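Local coordinates for protein serine hydrolase CCSP0084 (Cycloclasticus sp. P1, PDB 4I3F) that probably hydrolyses esters and the carbon-carbon bond of meta-cleavage products as a serine hydrolase of the alpha/beta hydrolase fold, at residues A[101-112]-A[130-141]. Residues are numbered along the deposited sequence; the frame is centred on the assembly and turned at random.
With NA (sodium ion), chain D.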
ATOM      1  N   ASP A 101     -13.068   2.575   5.883  1.00 12.81           N
ATOM      2  CA  ASP A 101     -13.768   1.704   6.830  1.00 13.67           C
ATOM      3  C   ASP A 101     -13.745   0.251   6.351  1.00 14.09           C
ATOM      4  O   ASP A 101     -13.435  -0.666   7.117  1.00 15.42           O
ATOM      5  CB  ASP A 101     -15.212   2.173   7.030  1.00 16.27           C
ATOM      6  CG  ASP A 101     -15.311   3.485   7.802  1.00 22.85           C
ATOM      7  OD1 ASP A 101     -14.338   3.854   8.494  1.00 21.68           O
ATOM      8  OD2 ASP A 101     -16.375   4.138   7.717  1.00 23.23           O
ATOM      9  N   ILE A 102     -14.056   0.057   5.073  1.00 11.51           N
ATOM     10  CA  ILE A 102     -14.004  -1.262   4.438  1.00 10.28           C
ATOM     11  C   ILE A 102     -12.593  -1.872   4.437  1.00 12.07           C
ATOM     12  O   ILE A 102     -12.429  -3.067   4.721  1.00 14.19           O
ATOM     13  CB  ILE A 102     -14.543  -1.194   2.984  1.00 11.58           C
ATOM     14  CG1 ILE A 102     -16.066  -1.137   2.980  1.00 13.31           C
ATOM     15  CG2 ILE A 102     -14.055  -2.385   2.169  1.00 13.02           C
ATOM     16  CD1 ILE A 102     -16.678  -0.755   1.630  1.00 14.55           C
ATOM     17  N   TRP A 103     -11.590  -1.065   4.104  1.00 10.45           N
ATOM     18  CA  TRP A 103     -10.203  -1.544   4.025  1.00  9.69           C
ATOM     19  C   TRP A 103      -9.672  -1.979   5.392  1.00 12.25           C
ATOM     20  O   TRP A 103      -8.978  -3.000   5.502  1.00 11.03           O
ATOM     21  CB  TRP A 103      -9.311  -0.471   3.399  1.00 12.82           C
ATOM     22  CG  TRP A 103      -9.626  -0.229   1.936  1.00 13.85           C
ATOM     23  CD1 TRP A 103     -10.105  -1.145   1.043  1.00 11.39           C
ATOM     24  CD2 TRP A 103      -9.504   1.010   1.215  1.00 12.86           C
ATOM     25  NE1 TRP A 103     -10.266  -0.561  -0.193  1.00 11.28           N
ATOM     26  CE2 TRP A 103      -9.912   0.761  -0.113  1.00 12.16           C
ATOM     27  CE3 TRP A 103      -9.089   2.303   1.563  1.00  9.87           C
ATOM     28  CZ2 TRP A 103      -9.914   1.758  -1.098  1.00 11.61           C
ATOM     29  CZ3 TRP A 103      -9.094   3.291   0.586  1.00 10.70           C
ATOM     30  CH2 TRP A 103      -9.510   3.017  -0.724  1.00 10.27           C
ATOM     31  N   VAL A 104     -10.006  -1.213   6.429  1.00 11.31           N
ATOM     32  CA  VAL A 104      -9.626  -1.567   7.795  1.00 12.28           C
ATOM     33  C   VAL A 104     -10.293  -2.885   8.198  1.00 11.90           C
ATOM     34  O   VAL A 104      -9.610  -3.822   8.616  1.00 11.88           O
ATOM     35  CB  VAL A 104      -9.951  -0.423   8.793  1.00 13.78           C
ATOM     36  CG1 VAL A 104      -9.804  -0.886  10.247  1.00 13.27           C
ATOM     37  CG2 VAL A 104      -9.039   0.782   8.522  1.00 14.33           C
ATOM     38  N   GLN A 105     -11.615  -2.980   8.049  1.00 14.91           N
ATOM     39  CA  GLN A 105     -12.313  -4.196   8.467  1.00 12.25           C
ATOM     40  C   GLN A 105     -11.864  -5.414   7.657  1.00 12.68           C
ATOM     41  O   GLN A 105     -11.797  -6.531   8.179  1.00 13.60           O
ATOM     42  CB  GLN A 105     -13.842  -4.029   8.410  1.00 12.44           C
ATOM     43  CG  GLN A 105     -14.599  -5.159   9.098  1.00 19.16           C
ATOM     44  CD  GLN A 105     -14.268  -5.262  10.582  1.00 23.61           C
ATOM     45  OE1 GLN A 105     -14.308  -4.267  11.304  1.00 24.78           O
ATOM     46  NE2 GLN A 105     -13.954  -6.470  11.043  1.00 21.34           N
ATOM     47  N   GLN A 106     -11.545  -5.206   6.384  1.00 11.74           N
ATOM     48  CA  GLN A 106     -11.047  -6.300   5.552  1.00 12.96           C
ATOM     49  C   GLN A 106      -9.807  -6.959   6.163  1.00 12.08           C
ATOM     50  O   GLN A 106      -9.694  -8.190   6.189  1.00 12.21           O
ATOM     51  CB  GLN A 106     -10.722  -5.807   4.137  1.00 10.04           C
ATOM     52  CG  GLN A 106     -10.123  -6.911   3.245  1.00  9.59           C
ATOM     53  CD  GLN A 106      -9.600  -6.392   1.923  1.00  9.88           C
ATOM     54  OE1 GLN A 106      -9.312  -5.202   1.778  1.00 13.71           O
ATOM     55  NE2 GLN A 106      -9.461  -7.286   0.948  1.00 10.60           N
ATOM     56  N   GLN A 107      -8.875  -6.155   6.663  1.00 12.53           N
ATOM     57  CA  GLN A 107      -7.639  -6.728   7.185  1.00 12.72           C
ATOM     58  C   GLN A 107      -7.867  -7.441   8.505  1.00 11.32           C
ATOM     59  O   GLN A 107      -7.236  -8.466   8.776  1.00 12.48           O
ATOM     60  CB  GLN A 107      -6.545  -5.657   7.325  1.00  8.34           C
ATOM     61  CG  GLN A 107      -6.239  -4.901   6.030  1.00 10.64           C
ATOM     62  CD  GLN A 107      -6.191  -5.810   4.813  1.00 12.53           C
ATOM     63  OE1 GLN A 107      -5.593  -6.876   4.846  1.00 14.25           O
ATOM     64  NE2 GLN A 107      -6.833  -5.389   3.737  1.00 23.47           N
ATOM     65  N   ILE A 108      -8.766  -6.906   9.330  1.00 11.80           N
ATOM     66  CA  ILE A 108      -9.138  -7.575  10.572  1.00 11.95           C
ATOM     67  C   ILE A 108      -9.835  -8.905  10.264  1.00 15.21           C
ATOM     68  O   ILE A 108      -9.520  -9.933  10.878  1.00 13.67           O
ATOM     69  CB  ILE A 108     -10.051  -6.696  11.440  1.00 11.21           C
ATOM     70  CG1 ILE A 108      -9.326  -5.405  11.825  1.00 15.78           C
ATOM     71  CG2 ILE A 108     -10.496  -7.451  12.691  1.00 12.08           C
ATOM     72  CD1 ILE A 108      -8.040  -5.648  12.586  1.00 16.61           C
ATOM     73  N   ASP A 109     -10.764  -8.880   9.308  1.00 12.13           N
ATOM     74  CA  ASP A 109     -11.461 -10.094   8.887  1.00 14.74           C
ATOM     75  C   ASP A 109     -10.495 -11.121   8.293  1.00 14.72           C
ATOM     76  O   ASP A 109     -10.701 -12.327   8.446  1.00 13.84           O
ATOM     77  CB  ASP A 109     -12.553  -9.771   7.866  1.00 14.31           C
ATOM     78  CG  ASP A 109     -13.728  -9.033   8.474  1.00 18.04           C
ATOM     79  OD1 ASP A 109     -13.875  -9.050   9.719  1.00 17.84           O
ATOM     80  OD2 ASP A 109     -14.511  -8.437   7.698  1.00 18.57           O
ATOM     81  N   LEU A 110      -9.452 -10.647   7.616  1.00 15.24           N
ATOM     82  CA  LEU A 110      -8.427 -11.541   7.067  1.00 13.76           C
ATOM     83  C   LEU A 110      -7.616 -12.202   8.186  1.00 14.66           C
ATOM     84  O   LEU A 110      -7.431 -13.418   8.192  1.00 14.14           O
ATOM     85  CB  LEU A 110      -7.498 -10.772   6.124  1.00 11.87           C
ATOM     86  CG  LEU A 110      -6.305 -11.513   5.510  1.00 13.66           C
ATOM     87  CD1 LEU A 110      -6.763 -12.730   4.718  1.00 16.93           C
ATOM     88  CD2 LEU A 110      -5.472 -10.593   4.620  1.00  9.75           C
ATOM     89  N   LEU A 111      -7.123 -11.398   9.127  1.00 12.60           N
ATOM     90  CA  LEU A 111      -6.360 -11.939  10.250  1.00 13.82           C
ATOM     91  C   LEU A 111      -7.197 -12.916  11.078  1.00 13.69           C
ATOM     92  O   LEU A 111      -6.693 -13.949  11.528  1.00 14.89           O
ATOM     93  CB  LEU A 111      -5.809 -10.808  11.129  1.00 12.30           C
ATOM     94  CG  LEU A 111      -4.795  -9.871  10.483  1.00 15.17           C
ATOM     95  CD1 LEU A 111      -4.398  -8.757  11.452  1.00 15.77           C
ATOM     96  CD2 LEU A 111      -3.557 -10.630  10.019  1.00 15.59           C
ATOM     97  N   ASP A 112      -8.480 -12.609  11.263  1.00 13.71           N
ATOM     98  CA  ASP A 112      -9.348 -13.500  12.016  1.00 14.22           C
ATOM     99  C   ASP A 112      -9.525 -14.828  11.271  1.00 15.88           C
ATOM    100  O   ASP A 112      -9.525 -15.899  11.872  1.00 17.09           O
ATOM    101  CB  ASP A 112     -10.719 -12.858  12.248  1.00 16.09           C
ATOM    102  CG  ASP A 112     -10.697 -11.765  13.303  1.00 22.43           C
ATOM    103  OD1 ASP A 112      -9.665 -11.591  13.994  1.00 20.28           O
ATOM    104  OD2 ASP A 112     -11.740 -11.089  13.449  1.00 20.85           O
ATOM    105  N   VAL A 130      -4.174   2.896   5.198  1.00 11.67           N
ATOM    106  CA  VAL A 130      -4.956   1.844   5.840  1.00 14.02           C
ATOM    107  C   VAL A 130      -4.211   1.306   7.057  1.00 10.09           C
ATOM    108  O   VAL A 130      -4.818   1.051   8.108  1.00 10.56           O
ATOM    109  CB  VAL A 130      -5.295   0.695   4.849  1.00 10.14           C
ATOM    110  CG1 VAL A 130      -6.021  -0.432   5.561  1.00  9.18           C
ATOM    111  CG2 VAL A 130      -6.162   1.229   3.705  1.00 15.07           C
ATOM    112  N   THR A 131      -2.890   1.155   6.925  1.00 10.04           N
ATOM    113  CA  THR A 131      -2.063   0.714   8.050  1.00  7.97           C
ATOM    114  C   THR A 131      -2.205   1.658   9.233  1.00 12.89           C
ATOM    115  O   THR A 131      -2.389   1.215  10.367  1.00  8.90           O
ATOM    116  CB  THR A 131      -0.575   0.598   7.660  1.00  8.41           C
ATOM    117  OG1 THR A 131      -0.426  -0.408   6.648  1.00  7.78           O
ATOM    118  CG2 THR A 131       0.267   0.226   8.868  1.00  8.51           C
ATOM    119  N   LEU A 132      -2.107   2.964   8.981  1.00 10.95           N
ATOM    120  CA  LEU A 132      -2.228   3.938  10.065  1.00  9.40           C
ATOM    121  C   LEU A 132      -3.580   3.841  10.766  1.00 11.35           C
ATOM    122  O   LEU A 132      -3.654   3.898  11.999  1.00 13.03           O
ATOM    123  CB  LEU A 132      -1.994   5.353   9.540  1.00 11.05           C
ATOM    124  CG  LEU A 132      -0.518   5.676   9.275  1.00  8.75           C
ATOM    125  CD1 LEU A 132      -0.410   7.013   8.557  1.00 11.45           C
ATOM    126  CD2 LEU A 132       0.240   5.751  10.585  1.00 11.50           C
ATOM    127  N   HIS A 133      -4.649   3.708   9.988  1.00 11.15           N
ATOM    128  CA  HIS A 133      -5.972   3.546  10.586  1.00 11.09           C
ATOM    129  C   HIS A 133      -6.132   2.219  11.317  1.00 12.14           C
ATOM    130  O   HIS A 133      -6.828   2.159  12.324  1.00 11.30           O
ATOM    131  CB  HIS A 133      -7.062   3.764   9.537  1.00 11.95           C
ATOM    132  CG  HIS A 133      -7.179   5.188   9.107  1.00 11.22           C
ATOM    133  ND1 HIS A 133      -8.107   6.052   9.644  1.00 17.05           N
ATOM    134  CD2 HIS A 133      -6.438   5.921   8.240  1.00 11.36           C
ATOM    135  CE1 HIS A 133      -7.958   7.247   9.100  1.00 17.16           C
ATOM    136  NE2 HIS A 133      -6.952   7.194   8.245  1.00 13.43           N
ATOM    137  N   LEU A 134      -5.461   1.170  10.839  1.00 12.30           N
ATOM    138  CA  LEU A 134      -5.472  -0.110  11.544  1.00  9.99           C
ATOM    139  C   LEU A 134      -4.790   0.000  12.908  1.00 13.23           C
ATOM    140  O   LEU A 134      -5.292  -0.530  13.899  1.00 12.65           O
ATOM    141  CB  LEU A 134      -4.807  -1.200  10.704  1.00 10.26           C
ATOM    142  CG  LEU A 134      -5.724  -1.886   9.685  1.00  8.97           C
ATOM    143  CD1 LEU A 134      -4.884  -2.619   8.629  1.00 10.49           C
ATOM    144  CD2 LEU A 134      -6.667  -2.854  10.385  1.00 12.37           C
ATOM    145  N   LEU A 135      -3.650   0.688  12.965  1.00 12.20           N
ATOM    146  CA  LEU A 135      -2.939   0.851  14.231  1.00 10.19           C
ATOM    147  C   LEU A 135      -3.753   1.696  15.204  1.00 13.44           C
ATOM    148  O   LEU A 135      -3.709   1.482  16.418  1.00 15.33           O
ATOM    149  CB  LEU A 135      -1.567   1.509  14.007  1.00 10.31           C
ATOM    150  CG  LEU A 135      -0.627   0.793  13.038  1.00 13.21           C
ATOM    151  CD1 LEU A 135       0.661   1.581  12.877  1.00 13.39           C
ATOM    152  CD2 LEU A 135      -0.324  -0.610  13.516  1.00 11.35           C
ATOM    153  N   ASN A 136      -4.506   2.651  14.670  1.00 14.48           N
ATOM    154  CA  ASN A 136      -5.328   3.518  15.499  1.00 13.21           C
ATOM    155  C   ASN A 136      -6.540   2.783  16.042  1.00 17.03           C
ATOM    156  O   ASN A 136      -6.883   2.920  17.220  1.00 16.94           O
ATOM    157  CB  ASN A 136      -5.800   4.726  14.685  1.00 15.25           C
ATOM    158  CG  ASN A 136      -6.626   5.701  15.509  1.00 18.12           C
ATOM    159  OD1 ASN A 136      -6.238   6.100  16.618  1.00 18.33           O
ATOM    160  ND2 ASN A 136      -7.786   6.077  14.981  1.00 17.93           N
ATOM    161  N   ARG A 137      -7.188   2.006  15.179  1.00 14.51           N
ATOM    162  CA  ARG A 137      -8.475   1.392  15.527  1.00 15.12           C
ATOM    163  C   ARG A 137      -8.338   0.033  16.203  1.00 14.39           C
ATOM    164  O   ARG A 137      -9.156  -0.318  17.058  1.00 16.10           O
ATOM    165  CB  ARG A 137      -9.359   1.261  14.281  1.00 14.21           C
ATOM    166  CG  ARG A 137      -9.835   2.597  13.722  1.00 18.49           C
ATOM    167  CD  ARG A 137     -10.673   2.425  12.471  1.00 18.27           C
ATOM    168  NE  ARG A 137     -10.656   3.631  11.647  1.00 22.09           N
ATOM    169  CZ  ARG A 137     -11.415   3.813  10.574  1.00 26.67           C
ATOM    170  NH1 ARG A 137     -12.270   2.871  10.195  1.00 21.89           N
ATOM    171  NH2 ARG A 137     -11.324   4.944   9.887  1.00 22.56           N
ATOM    172  N   HIS A 138      -7.304  -0.716  15.822  1.00 16.69           N
ATOM    173  CA  HIS A 138      -7.101  -2.074  16.323  1.00 13.72           C
ATOM    174  C   HIS A 138      -5.647  -2.303  16.721  1.00 15.77           C
ATOM    175  O   HIS A 138      -5.000  -3.218  16.199  1.00 15.08           O
ATOM    176  CB  HIS A 138      -7.470  -3.068  15.224  1.00 15.35           C
ATOM    177  CG  HIS A 138      -8.879  -2.922  14.730  1.00 15.87           C
ATOM    178  ND1 HIS A 138      -9.960  -3.454  15.398  1.00 22.67           N
ATOM    179  CD2 HIS A 138      -9.379  -2.306  13.634  1.00 14.66           C
ATOM    180  CE1 HIS A 138     -11.068  -3.169  14.735  1.00 21.42           C
ATOM    181  NE2 HIS A 138     -10.744  -2.474  13.660  1.00 18.95           N
ATOM    182  N   PRO A 139      -5.129  -1.488  17.659  1.00 17.32           N
ATOM    183  CA  PRO A 139      -3.689  -1.520  17.943  1.00 14.87           C
ATOM    184  C   PRO A 139      -3.192  -2.880  18.443  1.00 16.39           C
ATOM    185  O   PRO A 139      -2.031  -3.220  18.200  1.00 16.71           O
ATOM    186  CB  PRO A 139      -3.526  -0.460  19.041  1.00 14.52           C
ATOM    187  CG  PRO A 139      -4.882  -0.328  19.664  1.00 18.71           C
ATOM    188  CD  PRO A 139      -5.841  -0.535  18.529  1.00 17.96           C
ATOM    189  N   GLU A 140      -4.054  -3.649  19.108  1.00 15.77           N
ATOM    190  CA  GLU A 140      -3.640  -4.917  19.700  1.00 17.22           C
ATOM    191  C   GLU A 140      -3.342  -6.005  18.660  1.00 17.87           C
ATOM    192  O   GLU A 140      -2.788  -7.056  18.998  1.00 19.56           O
ATOM    193  CB  GLU A 140      -4.709  -5.420  20.682  1.00 17.68           C
ATOM    194  CG  GLU A 140      -6.033  -5.883  20.028  1.00 30.22           C
ATOM    195  CD  GLU A 140      -6.884  -4.752  19.429  1.00 32.04           C
ATOM    196  OE1 GLU A 140      -6.592  -3.563  19.652  1.00 28.19           O
ATOM    197  OE2 GLU A 140      -7.866  -5.064  18.734  1.00 43.68           O
ATOM    198  N   ARG A 141      -3.707  -5.763  17.406  1.00 14.79           N
ATOM    199  CA  ARG A 141      -3.537  -6.782  16.378  1.00 12.89           C
ATOM    200  C   ARG A 141      -2.220  -6.618  15.636  1.00 14.81           C
ATOM    201  O   ARG A 141      -1.925  -7.390  14.720  1.00 12.82           O
ATOM    202  CB  ARG A 141      -4.676  -6.729  15.357  1.00 12.04           C
ATOM    203  CG  ARG A 141      -6.071  -6.942  15.942  1.00 12.18           C
ATOM    204  CD  ARG A 141      -6.177  -8.229  16.749  1.00 14.08           C
ATOM    205  NE  ARG A 141      -6.061  -9.434  15.927  1.00 15.65           N
ATOM    206  CZ  ARG A 141      -7.070  -9.996  15.266  1.00 18.60           C
ATOM    207  NH1 ARG A 141      -8.278  -9.453  15.299  1.00 15.90           N
ATOM    208  NH2 ARG A 141      -6.871 -11.094  14.546  1.00 17.74           N
TER
HETATM  209 NA    NA D 303      -9.890  -4.418  17.741  1.00 47.44          NA
HETATM  210  O   HOH W   1     -12.852   6.468   7.658  1.00 20.12           O
HETATM  211  O   HOH W   2     -13.517  -0.001   9.781  1.00 30.99           O
HETATM  212  O   HOH W   3     -12.939  -1.962  11.707  1.00 29.87           O
HETATM  213  O   HOH W   4      -9.508  -6.996  16.590  1.00 30.11           O
HETATM  214  O   HOH W   5     -12.499  -4.903  18.441  1.00 44.19           O
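Val104 is the knob here: its side chain drops into a hole formed by Val130, His133, Leu134 and Arg137, where helices 96-113 and 126-137, on one side of the alpha/beta hydrolase sheet, cross with their local axes at -68°. Val104 CG1, anti to the backbone N (chi1 169°), lies 3.7 Å from Leu134 CD2 and also meets the edge of the His138 ring, while CG2 rests on His133 CB and over one face of the Arg137 guanidinium. One turn on, Ile108 lies across the His138 imidazole, its CG1 3.7 Å from the ring centroid in a CH-pi contact. His138 ND1 binds a sodium ion at 2.5 Å, with Glu140 OE2 and two waters as further ligands.

Arg141, past the end of helix 126-137, bends its chain at chi2 and chi3 to reach Asp112 near the C-terminal end of helix 96-113. Arg141 NH1 and NH2 both donate to the single oxygen Asp112 OD1, each at 2.9 Å, in an end-on salt bridge, and Leu111 CB lies 3.6 Å from Arg141 NH2. NE and NH2 also donate to the carbonyls of Glu117 and Ile116, so the guanidinium is fixed in rotation. A leucine in its place would probably leave the Asp112 carboxylate without its charged mate and those two carbonyls without their donors. Earlier on helix 96-113, Asp101 OD1 accepts from Arg137 NH1 at 2.9 Å in a salt bridge, on the anti side and tilted out of the carboxylate plane, and a water joins that same oxygen to Arg137 NH2.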